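Local atomic coordinates of methyl-coenzyme M reductase subunit beta (Methanosarcina barkeri, PDB entry 1E6Y), a protein that forms, as its beta subunit, part of the nickel F430 enzyme that reduces methyl-coenzyme M with coenzyme B, releasing methane in the last step of methanogenesis. Residues L70-V75 with F142-Y147; Q170-L175 with G410-V415. All blocks are in the same frame, centred on the assembly; numbering follows the deposited sequence.

Contact 1 (L70-V75 with F142-Y147); sequences LNYDIV and FGTDPY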
# COMPACT_ATOMS: atom_id res chain seq x y z
N LEU E 70 21.79 -3.72 27.37
CA LEU E 70 22.38 -2.52 27.96
C LEU E 70 21.59 -2.14 29.21
O LEU E 70 20.37 -1.97 29.15
CB LEU E 70 22.37 -1.36 26.96
CG LEU E 70 23.18 -1.54 25.67
CD1 LEU E 70 22.91 -0.37 24.73
CD2 LEU E 70 24.66 -1.63 25.99
N ASN E 71 22.28 -2.06 30.34
CA ASN E 71 21.63 -1.74 31.61
C ASN E 71 21.84 -0.28 31.99
O ASN E 71 22.83 0.07 32.64
CB ASN E 71 22.17 -2.66 32.71
CG ASN E 71 21.97 -4.12 32.39
OD1 ASN E 71 20.87 -4.54 32.02
ND2 ASN E 71 23.04 -4.90 32.47
N TYR E 72 20.96 0.57 31.47
CA TYR E 72 21.01 2.00 31.75
C TYR E 72 19.85 2.35 32.67
O TYR E 72 18.72 1.92 32.46
CB TYR E 72 20.88 2.81 30.46
CG TYR E 72 21.97 2.58 29.43
CD1 TYR E 72 23.17 1.97 29.78
CD2 TYR E 72 21.81 3.02 28.12
CE1 TYR E 72 24.19 1.80 28.84
CE2 TYR E 72 22.82 2.87 27.18
CZ TYR E 72 24.01 2.26 27.55
OH TYR E 72 25.01 2.13 26.62
N ASP E 73 20.14 3.16 33.69
CA ASP E 73 19.09 3.62 34.59
C ASP E 73 18.43 4.87 34.02
O ASP E 73 18.75 5.99 34.42
CB ASP E 73 19.66 3.90 35.98
CG ASP E 73 18.58 4.12 37.02
OD1 ASP E 73 17.39 3.89 36.73
OD2 ASP E 73 18.93 4.53 38.15
N ILE E 74 17.52 4.67 33.07
CA ILE E 74 16.84 5.78 32.40
C ILE E 74 15.92 6.51 33.37
O ILE E 74 16.00 7.73 33.52
CB ILE E 74 16.01 5.28 31.20
CG1 ILE E 74 16.88 4.43 30.26
CG2 ILE E 74 15.40 6.46 30.45
CD1 ILE E 74 18.05 5.17 29.64
N VAL E 75 15.08 5.75 34.07
CA VAL E 75 14.10 6.32 34.99
C VAL E 75 14.76 7.03 36.17
O VAL E 75 14.33 8.12 36.57
CB VAL E 75 13.14 5.21 35.51
CG1 VAL E 75 12.20 5.77 36.57
CG2 VAL E 75 12.33 4.65 34.34
N PHE E 142 25.19 7.73 29.08
CA PHE E 142 25.60 6.39 29.48
C PHE E 142 26.80 5.89 28.70
O PHE E 142 27.19 4.73 28.83
CB PHE E 142 24.41 5.44 29.34
CG PHE E 142 23.24 5.81 30.21
CD1 PHE E 142 22.18 6.54 29.69
CD2 PHE E 142 23.22 5.48 31.56
CE1 PHE E 142 21.13 6.96 30.50
CE2 PHE E 142 22.17 5.88 32.38
CZ PHE E 142 21.12 6.63 31.85
N GLY E 143 27.41 6.78 27.92
CA GLY E 143 28.68 6.49 27.28
C GLY E 143 28.66 5.30 26.34
O GLY E 143 29.60 4.51 26.30
N THR E 144 27.61 5.21 25.53
CA THR E 144 27.41 4.07 24.65
C THR E 144 28.52 3.97 23.60
O THR E 144 28.86 4.95 22.95
CB THR E 144 26.05 4.18 23.93
OG1 THR E 144 25.02 4.40 24.90
CG2 THR E 144 25.75 2.90 23.16
N ASP E 145 29.13 2.78 23.51
CA ASP E 145 30.10 2.49 22.46
C ASP E 145 29.41 2.54 21.10
O ASP E 145 28.26 2.13 20.98
CB ASP E 145 30.72 1.10 22.67
CG ASP E 145 31.52 1.00 23.95
OD1 ASP E 145 32.30 1.93 24.25
OD2 ASP E 145 31.38 -0.03 24.65
N PRO E 146 30.09 3.09 20.07
CA PRO E 146 29.50 3.24 18.74
C PRO E 146 28.86 1.96 18.18
O PRO E 146 27.80 2.02 17.56
CB PRO E 146 30.67 3.72 17.89
CG PRO E 146 31.49 4.53 18.85
CD PRO E 146 31.40 3.77 20.17
N TYR E 147 29.46 0.80 18.46
CA TYR E 147 28.91 -0.47 17.99
C TYR E 147 27.68 -0.94 18.76
O TYR E 147 27.06 -1.94 18.40
CB TYR E 147 29.99 -1.56 17.99
CG TYR E 147 30.67 -1.69 16.65
CD1 TYR E 147 29.98 -2.19 15.54
CD2 TYR E 147 31.96 -1.19 16.45
CE1 TYR E 147 30.54 -2.15 14.27
CE2 TYR E 147 32.53 -1.15 15.18
CZ TYR E 147 31.81 -1.62 14.09
OH TYR E 147 32.34 -1.51 12.83
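Phe142, the residue on which helix 125-141 gives up its helical conformation, lays its ring against the ring of Tyr72 in an offset stack. The planes are nearly parallel, 8° apart, and the centroids stand 4.7 Å from each other. The two side chains run antiparallel, and the overlap is therefore reciprocal: Phe142 CB sits 3.4 Å from the centroid of the Tyr72 ring, almost exactly on its normal, while Tyr72 CB lies 3.7 Å from the centroid of the Phe142 ring. Both residues carry CG anti to the carbonyl carbon (chi1 -61° in each), a torsion consistent with each ring lying over the other's CB in a double CH-pi contact. Beyond the stack, Phe142 CZ meets Asp73 O at the ring's edge, 3.6 Å away, and Phe142 CE1 touches Ile74 CD1 at 3.7 Å. Gly143, with positive phi, is the C-prime residue of a Schellman motif that closes helix 125-141 and turns the chain toward Thr144. There OG1 lies 2.8 Å from Tyr72 OH, a hydrogen bond in which either hydroxyl may be the donor. On its other face the Tyr72 ring meets Leu70 CB, away from the ring centre, and Val152 of helix 149-157 touches both Tyr72 and Thr144. A leucine in place of Tyr72 would probably leave the buried Thr144 hydroxyl without this mate and the Phe142 ring without its flat partner. Far from the active site, this is loop-to-loop packing at a helix C-terminus. Its chemistry divides the work: dispersion between the two flat faces keeps the rings in close contact but gives little direction along their planes, and the hydroxyl pair supplies a directional bond that ties the end of the Tyr72 side chain to Thr144.

Contact 2 (Q170-L175 with G410-V415); sequences QVQGIL and GLIGDV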
# COMPACT_ATOMS: atom_id res chain seq x y z
N GLN E 170 9.25 3.80 21.56
CA GLN E 170 8.74 4.31 22.83
C GLN E 170 8.30 5.76 22.75
O GLN E 170 8.28 6.47 23.75
CB GLN E 170 9.81 4.15 23.92
CG GLN E 170 10.27 2.71 24.15
CD GLN E 170 9.17 1.81 24.67
OE1 GLN E 170 8.23 2.27 25.32
NE2 GLN E 170 9.30 0.51 24.42
N VAL E 171 7.94 6.20 21.54
CA VAL E 171 7.47 7.57 21.33
C VAL E 171 6.08 7.52 20.69
O VAL E 171 5.86 6.81 19.71
CB VAL E 171 8.42 8.36 20.39
CG1 VAL E 171 7.96 9.80 20.27
CG2 VAL E 171 9.85 8.30 20.91
N GLN E 172 5.13 8.21 21.31
CA GLN E 172 3.77 8.31 20.78
C GLN E 172 3.28 9.75 20.89
O GLN E 172 3.58 10.43 21.86
CB GLN E 172 2.79 7.45 21.57
CG GLN E 172 3.12 5.98 21.71
CD GLN E 172 2.10 5.27 22.59
OE1 GLN E 172 0.98 5.74 22.77
NE2 GLN E 172 2.51 4.15 23.18
N GLY E 173 2.39 10.12 19.98
CA GLY E 173 1.66 11.36 20.13
C GLY E 173 0.16 11.11 20.07
O GLY E 173 -0.28 9.96 20.02
N ILE E 174 -0.62 12.18 20.08
CA ILE E 174 -2.06 12.09 19.94
C ILE E 174 -2.45 11.73 18.50
O ILE E 174 -3.43 11.01 18.28
CB ILE E 174 -2.74 13.43 20.35
CG1 ILE E 174 -2.48 13.69 21.83
CG2 ILE E 174 -4.23 13.39 20.07
CD1 ILE E 174 -2.87 15.07 22.29
N LEU E 175 -1.64 12.17 17.54
CA LEU E 175 -1.89 11.90 16.13
C LEU E 175 -1.19 10.62 15.67
O LEU E 175 -0.48 9.98 16.45
CB LEU E 175 -1.42 13.08 15.27
CG LEU E 175 -1.97 14.46 15.66
CD1 LEU E 175 -1.23 15.55 14.89
CD2 LEU E 175 -3.46 14.51 15.37
N GLY E 410 -3.11 4.71 27.97
CA GLY E 410 -2.61 5.01 29.31
C GLY E 410 -1.54 6.08 29.32
O GLY E 410 -1.64 7.05 30.08
N LEU E 411 -0.56 5.95 28.44
CA LEU E 411 0.52 6.92 28.31
C LEU E 411 -0.00 8.29 27.88
O LEU E 411 0.41 9.32 28.41
CB LEU E 411 1.56 6.42 27.31
CG LEU E 411 2.82 7.26 27.07
CD1 LEU E 411 3.71 7.23 28.30
CD2 LEU E 411 3.57 6.71 25.87
N ILE E 412 -0.94 8.29 26.93
CA ILE E 412 -1.50 9.52 26.39
C ILE E 412 -2.28 10.29 27.46
O ILE E 412 -2.13 11.51 27.58
CB ILE E 412 -2.44 9.22 25.18
CG1 ILE E 412 -1.63 8.60 24.03
CG2 ILE E 412 -3.13 10.50 24.70
CD1 ILE E 412 -0.49 9.48 23.53
N GLY E 413 -3.05 9.57 28.26
CA GLY E 413 -3.79 10.20 29.34
C GLY E 413 -2.86 10.76 30.41
O GLY E 413 -3.05 11.88 30.88
N ASP E 414 -1.82 9.99 30.74
CA ASP E 414 -0.85 10.39 31.75
C ASP E 414 -0.07 11.64 31.33
O ASP E 414 0.14 12.56 32.12
CB ASP E 414 0.14 9.25 32.02
CG ASP E 414 -0.52 8.04 32.69
OD1 ASP E 414 -1.54 8.22 33.39
OD2 ASP E 414 -0.00 6.92 32.52
N VAL E 415 0.29 11.69 30.05
CA VAL E 415 1.18 12.74 29.54
C VAL E 415 0.43 13.98 29.06
O VAL E 415 0.93 15.10 29.22
CB VAL E 415 2.08 12.18 28.41
CG1 VAL E 415 2.87 13.30 27.76
CG2 VAL E 415 3.03 11.13 28.97
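Ile412 of helix 405-416 reaches Gly173, just past strand 171-172, with CD1 3.5 Å from the backbone O of that glycine, the tight point of the contact. With CG1 anti to the carbonyl carbon (chi1 -63°), one branch of Ile412 is sent to the Gly173 carbonyl while CG2 faces Ile174 in a wider apolar contact, 4.3 Å from its CG1. This is the buried side, and helix 193-199 completes it: Ile199 touches both isoleucines and His195 adds to the cover over Ile412. Toward solvent no approach is as close as that at Gly173. The exposed Gln172 extends from the strand and crosses the helix side chains at a slant, its amide end resting on aliphatic carbon. Its NE2 lies 3.9 Å from Leu411 CD2, and its OE1 is 4.1 Å from Ile412 CG1. Leu411 also meets Ala43 and Ser107, so the helix packs against neighbouring strands of the same sheet as well as against the strand 171-172 end. No hydrogen bond joins the two segments. The chemistry is thus almost wholly that of van der Waals packing, with the end of a glutamine side chain against leucine and isoleucine carbons where the apolar layer gives way to water.

Followed from the N terminus, the chain first passes 70-75, in the loop between helices 46-55 and 78-89, then returns at 142-147 after helix 125-141, so that contact 1 closes a loop of 66 intervening residues. Only later does contact 2 open at 170-175, and its loop runs through 234 residues to helix 405-416. The two are therefore in series, neither nested nor crossed. Their centres are 24 Å apart and they do not touch. Contact 1 stays within the N-terminal family region, joining two of its loops; contact 2 joins the N-terminal and C-terminal family regions, setting a helix of the latter against the edge strand of a sheet from the former.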